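Local coordinates for Xcc_ctr_pt (Xanthomonas campestris pv. campestris, PDB 6NJW), which is the C-terminal Toprim-containing region of a Class 2 OLD family protein and probably cleaves nucleic acid by a two-metal mechanism, at residues E16-E27 and G50-F61; P76-D84 and Y125-T133. One frame throughout, in Å; residues are numbered along the deposited sequence.

Contact 1 (E16-E27 and G50-F61); sequences EIFFSRGVILVE and GITVCSVGGTNF
Strands 22-26 and 51-55 pair in parallel as the two strands of a beta-alpha-beta unit in the Toprim sheet, linked through helix 29-41. Gly22, Ile24 and Val26 share a ladder of backbone bonds with Thr52, Cys54 and Val56, with Cys54 N to Ile24 O at 2.9 Å and almost straight at 174°. At the start of the strands Gly50 O accepts from Arg21 N and, in a longer bond, from Gly22 N. Thr52 OG1, turned beside its own backbone N (chi1 -48°), donates to Ser20 OG, while Thr52 CG2 lies 3.4 Å from Glu16 OE1. On one face of the sheet Ile24 CD1 reaches Ile51 CG2 at 3.7 Å and also leans on Val53. On the other, Leu25 CD2 touches Cys54 SG at 4.0 Å. Past the strands, Gly58 N donates to Glu27 O at 2.9 Å, and the Phe61 ring carries Val56 CG2 over one face. Glu27, which can bind magnesium in this protein though it holds none here, packs CG 3.7 Å from Phe61 CZ at the ring edge; its OE2 is held by Thr81 and Asp82. Helix 62-68 covers the Leu25 and Cys54 face, helix 208-226 covers Ile24 and Ile51, and strand 77-82 flanks 22-26.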
loop_
_atom_site.group_PDB
_atom_site.type_symbol
_atom_site.label_atom_id
_atom_site.label_comp_id
_atom_site.label_asym_id
_atom_site.label_seq_id
_atom_site.Cartn_x
_atom_site.Cartn_y
_atom_site.Cartn_z
ATOM N N GLU A 16 4.039 -4.321 -18.720
ATOM C CA GLU A 16 3.315 -3.067 -18.566
ATOM C C GLU A 16 4.225 -1.970 -18.034
ATOM O O GLU A 16 4.043 -0.796 -18.376
ATOM C CB GLU A 16 2.118 -3.260 -17.636
ATOM C CG GLU A 16 1.217 -4.430 -18.013
ATOM C CD GLU A 16 0.155 -4.712 -16.959
ATOM O OE1 GLU A 16 0.252 -4.152 -15.843
ATOM O OE2 GLU A 16 -0.777 -5.496 -17.248
ATOM N N ILE A 17 5.195 -2.333 -17.190
ATOM C CA ILE A 17 6.144 -1.354 -16.665
ATOM C C ILE A 17 6.813 -0.604 -17.810
ATOM O O ILE A 17 6.897 0.631 -17.809
ATOM C CB ILE A 17 7.175 -2.044 -15.752
ATOM C CG1 ILE A 17 6.496 -2.521 -14.461
ATOM C CG2 ILE A 17 8.320 -1.098 -15.423
ATOM C CD1 ILE A 17 7.444 -2.645 -13.265
ATOM N N PHE A 18 7.265 -1.339 -18.830
ATOM C CA PHE A 18 7.917 -0.681 -19.960
ATOM C C PHE A 18 6.976 0.228 -20.748
ATOM O O PHE A 18 7.459 1.050 -21.534
ATOM C CB PHE A 18 8.545 -1.725 -20.896
ATOM C CG PHE A 18 9.926 -2.174 -20.471
ATOM C CD1 PHE A 18 10.087 -3.096 -19.441
ATOM C CD2 PHE A 18 11.060 -1.675 -21.103
ATOM C CE1 PHE A 18 11.362 -3.516 -19.043
ATOM C CE2 PHE A 18 12.331 -2.087 -20.721
ATOM C CZ PHE A 18 12.485 -3.008 -19.685
ATOM N N PHE A 19 5.662 0.124 -20.555
ATOM C CA PHE A 19 4.704 0.988 -21.240
ATOM C C PHE A 19 4.120 2.076 -20.339
ATOM O O PHE A 19 3.233 2.813 -20.780
ATOM C CB PHE A 19 3.561 0.152 -21.827
ATOM C CG PHE A 19 3.932 -0.620 -23.071
ATOM C CD1 PHE A 19 5.098 -0.330 -23.774
ATOM C CD2 PHE A 19 3.110 -1.640 -23.538
ATOM C CE1 PHE A 19 5.437 -1.047 -24.919
ATOM C CE2 PHE A 19 3.439 -2.355 -24.679
ATOM C CZ PHE A 19 4.605 -2.056 -25.372
ATOM N N SER A 20 4.601 2.219 -19.106
ATOM C CA SER A 20 3.935 3.067 -18.121
ATOM C C SER A 20 4.572 4.448 -18.001
ATOM O O SER A 20 5.758 4.638 -18.271
ATOM C CB SER A 20 3.946 2.391 -16.751
ATOM O OG SER A 20 3.446 1.076 -16.879
ATOM N N ARG A 21 3.760 5.425 -17.585
ATOM C CA ARG A 21 4.297 6.730 -17.225
ATOM C C ARG A 21 4.746 6.788 -15.771
ATOM O O ARG A 21 5.599 7.619 -15.431
ATOM C CB ARG A 21 3.257 7.829 -17.487
ATOM C CG ARG A 21 2.828 7.969 -18.956
ATOM C CD ARG A 21 1.825 9.123 -19.127
ATOM N NE ARG A 21 1.281 9.216 -20.485
ATOM C CZ ARG A 21 1.806 9.980 -21.439
ATOM N NH1 ARG A 21 2.884 10.713 -21.179
ATOM N NH2 ARG A 21 1.258 10.017 -22.650
ATOM N N GLY A 22 4.216 5.907 -14.921
ATOM C CA GLY A 22 4.577 5.884 -13.514
ATOM C C GLY A 22 4.253 4.531 -12.928
ATOM O O GLY A 22 3.466 3.762 -13.496
ATOM N N VAL A 23 4.884 4.227 -11.784
ATOM C CA VAL A 23 4.716 2.922 -11.146
ATOM C C VAL A 23 4.521 3.106 -9.647
ATOM O O VAL A 23 5.282 3.828 -9.007
ATOM C CB VAL A 23 5.913 1.983 -11.384
ATOM C CG1 VAL A 23 5.617 0.629 -10.727
ATOM C CG2 VAL A 23 6.142 1.782 -12.868
ATOM N N ILE A 24 3.513 2.442 -9.094
ATOM C CA ILE A 24 3.293 2.356 -7.656
ATOM C C ILE A 24 3.736 0.973 -7.192
ATOM O O ILE A 24 3.117 -0.032 -7.558
ATOM C CB ILE A 24 1.816 2.584 -7.302
ATOM C CG1 ILE A 24 1.384 4.015 -7.662
ATOM C CG2 ILE A 24 1.581 2.264 -5.824
ATOM C CD1 ILE A 24 -0.164 4.141 -7.803
ATOM N N LEU A 25 4.767 0.919 -6.353
ATOM C CA LEU A 25 5.322 -0.345 -5.870
ATOM C C LEU A 25 4.723 -0.666 -4.510
ATOM O O LEU A 25 4.786 0.168 -3.596
ATOM C CB LEU A 25 6.850 -0.259 -5.759
ATOM C CG LEU A 25 7.591 -0.025 -7.071
ATOM C CD1 LEU A 25 9.076 0.258 -6.758
ATOM C CD2 LEU A 25 7.418 -1.256 -7.956
ATOM N N VAL A 26 4.151 -1.868 -4.383
ATOM C CA VAL A 26 3.476 -2.319 -3.174
ATOM C C VAL A 26 3.985 -3.716 -2.818
ATOM O O VAL A 26 4.592 -4.404 -3.635
ATOM C CB VAL A 26 1.940 -2.319 -3.351
ATOM C CG1 VAL A 26 1.461 -0.895 -3.778
ATOM C CG2 VAL A 26 1.522 -3.347 -4.364
ATOM N N GLU A 27 3.725 -4.136 -1.576
ATOM C CA GLU A 27 4.296 -5.393 -1.095
ATOM C C GLU A 27 3.544 -6.619 -1.604
ATOM O O GLU A 27 4.162 -7.642 -1.910
ATOM C CB GLU A 27 4.320 -5.412 0.432
ATOM C CG GLU A 27 5.324 -4.448 1.056
ATOM C CD GLU A 27 5.324 -4.566 2.580
ATOM O OE1 GLU A 27 4.743 -5.547 3.091
ATOM O OE2 GLU A 27 5.897 -3.690 3.260
ATOM N N GLY A 50 -1.674 6.541 -17.018
ATOM C CA GLY A 50 -0.547 5.685 -17.357
ATOM C C GLY A 50 0.246 5.174 -16.170
ATOM O O GLY A 50 1.443 4.904 -16.308
ATOM N N ILE A 51 -0.373 5.060 -14.994
ATOM C CA ILE A 51 0.312 4.576 -13.792
ATOM C C ILE A 51 -0.086 3.130 -13.557
ATOM O O ILE A 51 -1.279 2.807 -13.526
ATOM C CB ILE A 51 -0.015 5.447 -12.567
ATOM C CG1 ILE A 51 0.514 6.858 -12.792
ATOM C CG2 ILE A 51 0.619 4.871 -11.302
ATOM C CD1 ILE A 51 -0.106 7.905 -11.909
ATOM N N THR A 52 0.914 2.255 -13.412
ATOM C CA THR A 52 0.720 0.836 -13.134
ATOM C C THR A 52 1.041 0.544 -11.675
ATOM O O THR A 52 1.979 1.119 -11.115
ATOM C CB THR A 52 1.624 -0.031 -14.023
ATOM O OG1 THR A 52 1.533 0.401 -15.382
ATOM C CG2 THR A 52 1.198 -1.484 -13.958
ATOM N N VAL A 53 0.254 -0.342 -11.058
ATOM C CA VAL A 53 0.501 -0.821 -9.700
ATOM C C VAL A 53 1.207 -2.164 -9.800
ATOM O O VAL A 53 0.715 -3.090 -10.457
ATOM C CB VAL A 53 -0.805 -0.944 -8.899
ATOM C CG1 VAL A 53 -0.513 -1.356 -7.475
ATOM C CG2 VAL A 53 -1.535 0.395 -8.897
ATOM N N CYS A 54 2.351 -2.278 -9.144
ATOM C CA CYS A 54 3.199 -3.453 -9.269
ATOM C C CYS A 54 3.499 -3.993 -7.876
ATOM O O CYS A 54 4.041 -3.278 -7.028
ATOM C CB CYS A 54 4.478 -3.100 -10.031
ATOM S SG CYS A 54 5.771 -4.355 -9.906
ATOM N N SER A 55 3.106 -5.236 -7.630
ATOM C CA SER A 55 3.428 -5.909 -6.381
ATOM C C SER A 55 4.814 -6.530 -6.486
ATOM O O SER A 55 5.084 -7.283 -7.420
ATOM C CB SER A 55 2.391 -6.993 -6.085
ATOM O OG SER A 55 2.860 -7.861 -5.077
ATOM N N VAL A 56 5.703 -6.204 -5.543
ATOM C CA VAL A 56 7.023 -6.833 -5.548
ATOM C C VAL A 56 7.017 -8.189 -4.856
ATOM O O VAL A 56 8.067 -8.831 -4.765
ATOM C CB VAL A 56 8.084 -5.897 -4.924
ATOM C CG1 VAL A 56 8.054 -4.525 -5.605
ATOM C CG2 VAL A 56 7.895 -5.738 -3.433
ATOM N N GLY A 57 5.870 -8.645 -4.369
ATOM C CA GLY A 57 5.735 -9.959 -3.761
ATOM C C GLY A 57 6.613 -10.164 -2.542
ATOM O O GLY A 57 7.291 -11.184 -2.419
ATOM N N GLY A 58 6.601 -9.220 -1.631
ATOM C CA GLY A 58 7.470 -9.281 -0.476
ATOM C C GLY A 58 7.889 -7.879 -0.078
ATOM O O GLY A 58 7.152 -6.918 -0.295
ATOM N N THR A 59 9.086 -7.777 0.496
ATOM C CA THR A 59 9.567 -6.501 1.009
ATOM C C THR A 59 10.869 -6.067 0.358
ATOM O O THR A 59 11.485 -5.100 0.815
ATOM C CB THR A 59 9.734 -6.550 2.535
ATOM O OG1 THR A 59 10.668 -7.578 2.883
ATOM C CG2 THR A 59 8.396 -6.845 3.223
ATOM N N ASN A 60 11.304 -6.738 -0.700
ATOM C CA ASN A 60 12.539 -6.362 -1.366
ATOM C C ASN A 60 12.183 -5.455 -2.536
ATOM O O ASN A 60 11.884 -5.932 -3.630
ATOM C CB ASN A 60 13.323 -7.581 -1.833
ATOM C CG ASN A 60 14.663 -7.196 -2.406
ATOM O OD1 ASN A 60 15.110 -6.056 -2.246
ATOM N ND2 ASN A 60 15.314 -8.133 -3.085
ATOM N N PHE A 61 12.243 -4.144 -2.304
ATOM C CA PHE A 61 11.966 -3.161 -3.338
ATOM C C PHE A 61 13.189 -2.825 -4.180
ATOM O O PHE A 61 13.047 -2.201 -5.235
ATOM C CB PHE A 61 11.401 -1.879 -2.693
ATOM C CG PHE A 61 9.999 -2.048 -2.162
ATOM C CD1 PHE A 61 8.909 -1.882 -2.996
ATOM C CD2 PHE A 61 9.780 -2.403 -0.844
ATOM C CE1 PHE A 61 7.617 -2.046 -2.521
ATOM C CE2 PHE A 61 8.493 -2.577 -0.348
ATOM C CZ PHE A 61 7.399 -2.400 -1.191
#

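Contact 2 (P76-D84 and Y125-T133); sequences PHVILTDRD and YGYFVNENT
The parallel pair of strands 77-82 and 127-130 forms one side of the Toprim sheet and ends at the magnesium site, where Asp82 and Tyr209 make up the site of the bound ion. Five backbone bonds, from Ile79 N to Gly126 O through Arg83 N to Asn130 O, tie the strands together. At the start, His77 NE2 meets Tyr127 OH at 2.8 Å, the nitrogen lying in the plane of the tyrosine ring at its edge; the two rings approach rim to rim with planes 31° apart. Ile79 CD1 sits over one face of that phenol, 3.6 Å from its centroid, and Tyr125 CB lies over the opposite face. Further along, the side chains of Thr81 and Val129 lie side by side, pointing the same way, CG2 of Thr81 3.9 Å from CG1 of Val129. Asp82 OD2 packs 3.6 Å from Thr133 CG2, and Asp82 OD1 is buried without a partner in the model. The extended Arg83 chain (chi1 -168°) brings NH1 to the carboxylate of Glu131, bent at chi2, in a salt bridge of 2.7 Å to OE1; both oxygens are engaged, but at weak angles. NH2 pairs with Asp116, so Arg83 probably spreads its charge over two acids.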
loop_
_atom_site.group_PDB
_atom_site.type_symbol
_atom_site.label_atom_id
_atom_site.label_comp_id
_atom_site.label_asym_id
_atom_site.label_seq_id
_atom_site.Cartn_x
_atom_site.Cartn_y
_atom_site.Cartn_z
ATOM N N PRO A 76 9.118 7.766 -12.974
ATOM C CA PRO A 76 8.598 8.160 -11.655
ATOM C C PRO A 76 7.912 6.987 -10.958
ATOM O O PRO A 76 7.136 6.247 -11.561
ATOM C CB PRO A 76 7.598 9.277 -11.982
ATOM C CG PRO A 76 7.926 9.727 -13.373
ATOM C CD PRO A 76 8.540 8.562 -14.077
ATOM N N HIS A 77 8.202 6.817 -9.666
ATOM C CA HIS A 77 7.611 5.716 -8.933
ATOM C C HIS A 77 7.512 6.090 -7.462
ATOM O O HIS A 77 8.166 7.017 -6.991
ATOM C CB HIS A 77 8.428 4.429 -9.096
ATOM C CG HIS A 77 9.824 4.568 -8.588
ATOM N ND1 HIS A 77 10.816 5.181 -9.323
ATOM C CD2 HIS A 77 10.381 4.240 -7.398
ATOM C CE1 HIS A 77 11.933 5.207 -8.610
ATOM N NE2 HIS A 77 11.695 4.644 -7.440
ATOM N N VAL A 78 6.672 5.349 -6.742
ATOM C CA VAL A 78 6.505 5.522 -5.308
ATOM C C VAL A 78 6.567 4.141 -4.661
ATOM O O VAL A 78 6.464 3.123 -5.330
ATOM C CB VAL A 78 5.178 6.235 -4.967
ATOM C CG1 VAL A 78 5.206 7.666 -5.494
ATOM C CG2 VAL A 78 3.984 5.465 -5.558
ATOM N N ILE A 79 6.724 4.113 -3.339
ATOM C CA ILE A 79 6.735 2.862 -2.583
ATOM C C ILE A 79 5.753 2.967 -1.426
ATOM O O ILE A 79 5.687 3.999 -0.755
ATOM C CB ILE A 79 8.151 2.537 -2.046
ATOM C CG1 ILE A 79 9.044 2.008 -3.168
ATOM C CG2 ILE A 79 8.088 1.536 -0.885
ATOM C CD1 ILE A 79 10.539 1.969 -2.788
ATOM N N LEU A 80 5.017 1.888 -1.178
ATOM C CA LEU A 80 4.167 1.724 -0.004
ATOM C C LEU A 80 4.654 0.488 0.732
ATOM O O LEU A 80 4.645 -0.612 0.167
ATOM C CB LEU A 80 2.695 1.552 -0.405
ATOM C CG LEU A 80 2.105 2.790 -1.079
ATOM C CD1 LEU A 80 0.798 2.494 -1.802
ATOM C CD2 LEU A 80 1.881 3.794 0.023
ATOM N N THR A 81 5.065 0.656 1.984
ATOM C CA THR A 81 5.592 -0.487 2.722
ATOM C C THR A 81 5.251 -0.329 4.197
ATOM O O THR A 81 4.878 0.757 4.652
ATOM C CB THR A 81 7.106 -0.635 2.503
ATOM O OG1 THR A 81 7.548 -1.927 2.962
ATOM C CG2 THR A 81 7.863 0.463 3.215
ATOM N N ASP A 82 5.363 -1.438 4.937
ATOM C CA ASP A 82 4.949 -1.511 6.338
ATOM C C ASP A 82 6.143 -1.366 7.273
ATOM O O ASP A 82 7.215 -1.923 7.017
ATOM C CB ASP A 82 4.243 -2.838 6.621
ATOM C CG ASP A 82 2.883 -2.922 5.955
ATOM O OD1 ASP A 82 2.396 -1.878 5.484
ATOM O OD2 ASP A 82 2.304 -4.024 5.898
ATOM N N ARG A 83 5.943 -0.642 8.380
ATOM C CA ARG A 83 7.060 -0.379 9.285
ATOM C C ARG A 83 7.617 -1.665 9.881
ATOM O O ARG A 83 8.841 -1.823 9.988
ATOM C CB ARG A 83 6.647 0.570 10.411
ATOM C CG ARG A 83 7.858 1.096 11.187
ATOM C CD ARG A 83 7.451 1.948 12.373
ATOM N NE ARG A 83 8.577 2.662 12.968
ATOM C CZ ARG A 83 8.803 3.962 12.800
ATOM N NH1 ARG A 83 7.978 4.684 12.051
ATOM N NH2 ARG A 83 9.851 4.541 13.373
ATOM N N ASP A 84 6.737 -2.581 10.286
ATOM C CA ASP A 84 7.120 -3.872 10.878
ATOM C C ASP A 84 7.868 -3.705 12.203
ATOM O O ASP A 84 7.289 -3.255 13.202
ATOM C CB ASP A 84 7.961 -4.690 9.885
ATOM C CG ASP A 84 7.124 -5.260 8.757
ATOM O OD1 ASP A 84 5.922 -5.491 8.997
ATOM O OD2 ASP A 84 7.652 -5.462 7.635
ATOM N N TYR A 125 11.503 11.025 -1.724
ATOM C CA TYR A 125 11.551 10.292 -2.978
ATOM C C TYR A 125 10.259 9.544 -3.248
ATOM O O TYR A 125 10.222 8.696 -4.147
ATOM C CB TYR A 125 12.749 9.329 -2.971
ATOM C CG TYR A 125 14.048 10.095 -2.884
ATOM C CD1 TYR A 125 14.574 10.736 -3.994
ATOM C CD2 TYR A 125 14.719 10.231 -1.669
ATOM C CE1 TYR A 125 15.754 11.458 -3.910
ATOM C CE2 TYR A 125 15.892 10.954 -1.577
ATOM C CZ TYR A 125 16.407 11.561 -2.699
ATOM O OH TYR A 125 17.577 12.287 -2.590
ATOM N N GLY A 126 9.202 9.833 -2.489
ATOM C CA GLY A 126 7.938 9.140 -2.687
ATOM C C GLY A 126 7.839 7.765 -2.073
ATOM O O GLY A 126 7.019 6.957 -2.516
ATOM N N TYR A 127 8.627 7.470 -1.046
ATOM C CA TYR A 127 8.602 6.169 -0.390
ATOM C C TYR A 127 7.968 6.347 0.983
ATOM O O TYR A 127 8.503 7.085 1.813
ATOM C CB TYR A 127 10.018 5.599 -0.260
ATOM C CG TYR A 127 10.820 5.497 -1.566
ATOM C CD1 TYR A 127 10.184 5.448 -2.807
ATOM C CD2 TYR A 127 12.222 5.460 -1.542
ATOM C CE1 TYR A 127 10.925 5.347 -3.997
ATOM C CE2 TYR A 127 12.971 5.374 -2.717
ATOM C CZ TYR A 127 12.325 5.306 -3.937
ATOM O OH TYR A 127 13.074 5.205 -5.094
ATOM N N PHE A 128 6.842 5.668 1.227
ATOM C CA PHE A 128 6.010 5.987 2.383
ATOM C C PHE A 128 5.768 4.738 3.207
ATOM O O PHE A 128 5.558 3.648 2.656
ATOM C CB PHE A 128 4.658 6.615 1.953
ATOM C CG PHE A 128 4.808 7.970 1.329
ATOM C CD1 PHE A 128 4.986 9.097 2.116
ATOM C CD2 PHE A 128 4.813 8.110 -0.045
ATOM C CE1 PHE A 128 5.157 10.355 1.536
ATOM C CE2 PHE A 128 4.987 9.352 -0.637
ATOM C CZ PHE A 128 5.162 10.479 0.146
ATOM N N VAL A 129 5.803 4.891 4.529
ATOM C CA VAL A 129 5.672 3.751 5.430
ATOM C C VAL A 129 4.391 3.896 6.245
ATOM O O VAL A 129 4.020 4.994 6.672
ATOM C CB VAL A 129 6.905 3.577 6.349
ATOM C CG1 VAL A 129 8.195 3.618 5.541
ATOM C CG2 VAL A 129 6.950 4.631 7.409
ATOM N N ASN A 130 3.697 2.782 6.423
ATOM C CA ASN A 130 2.544 2.707 7.300
ATOM C C ASN A 130 2.980 2.139 8.646
ATOM O O ASN A 130 3.702 1.134 8.703
ATOM C CB ASN A 130 1.469 1.820 6.678
ATOM C CG ASN A 130 0.250 1.669 7.555
ATOM O OD1 ASN A 130 -0.149 2.600 8.249
ATOM N ND2 ASN A 130 -0.353 0.482 7.528
ATOM N N GLU A 131 2.509 2.759 9.723
ATOM C CA GLU A 131 2.869 2.298 11.057
ATOM C C GLU A 131 2.050 1.092 11.500
ATOM O O GLU A 131 2.400 0.457 12.498
ATOM C CB GLU A 131 2.732 3.438 12.072
ATOM C CG GLU A 131 3.398 4.738 11.629
ATOM C CD GLU A 131 4.918 4.684 11.730
ATOM O OE1 GLU A 131 5.418 4.162 12.751
ATOM O OE2 GLU A 131 5.616 5.145 10.788
ATOM N N ASN A 132 0.988 0.749 10.782
ATOM C CA ASN A 132 0.210 -0.459 11.012
ATOM C C ASN A 132 0.438 -1.412 9.841
ATOM O O ASN A 132 1.331 -1.207 9.009
ATOM C CB ASN A 132 -1.272 -0.095 11.187
ATOM C CG ASN A 132 -2.056 -1.153 11.969
ATOM O OD1 ASN A 132 -1.598 -2.290 12.132
ATOM N ND2 ASN A 132 -3.243 -0.782 12.452
ATOM N N THR A 133 -0.370 -2.462 9.777
ATOM C CA THR A 133 -0.548 -3.234 8.558
ATOM C C THR A 133 -1.942 -2.939 8.014
ATOM O O THR A 133 -2.832 -2.514 8.749
ATOM C CB THR A 133 -0.365 -4.737 8.807
ATOM O OG1 THR A 133 -1.159 -5.132 9.930
ATOM C CG2 THR A 133 1.106 -5.054 9.087
#

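How the contacts relate
Contacts 1 and 2 lie in series along the chain, their centres 13 Å apart, and together they span one four-stranded parallel sheet in the order 51-55, 22-26, 77-82, 127-130. Contact 1 builds one outer pair and contact 2 the other; strands 22-26 and 77-82 join them down the middle, through backbone bonds of Val23 and Leu25 to Pro76, Val78 and Leu80. At the C-terminal ends the two meet directly: Glu27 OE2 probably accepts from Asp82 N (2.9 Å) and from the very close Thr81 OG1. The joint brings together the magnesium-binding residues Glu27, Asp82 and Asp84, of which only Asp82 is at the ion in this model, consistent with the two-metal cleavage proposed for this family.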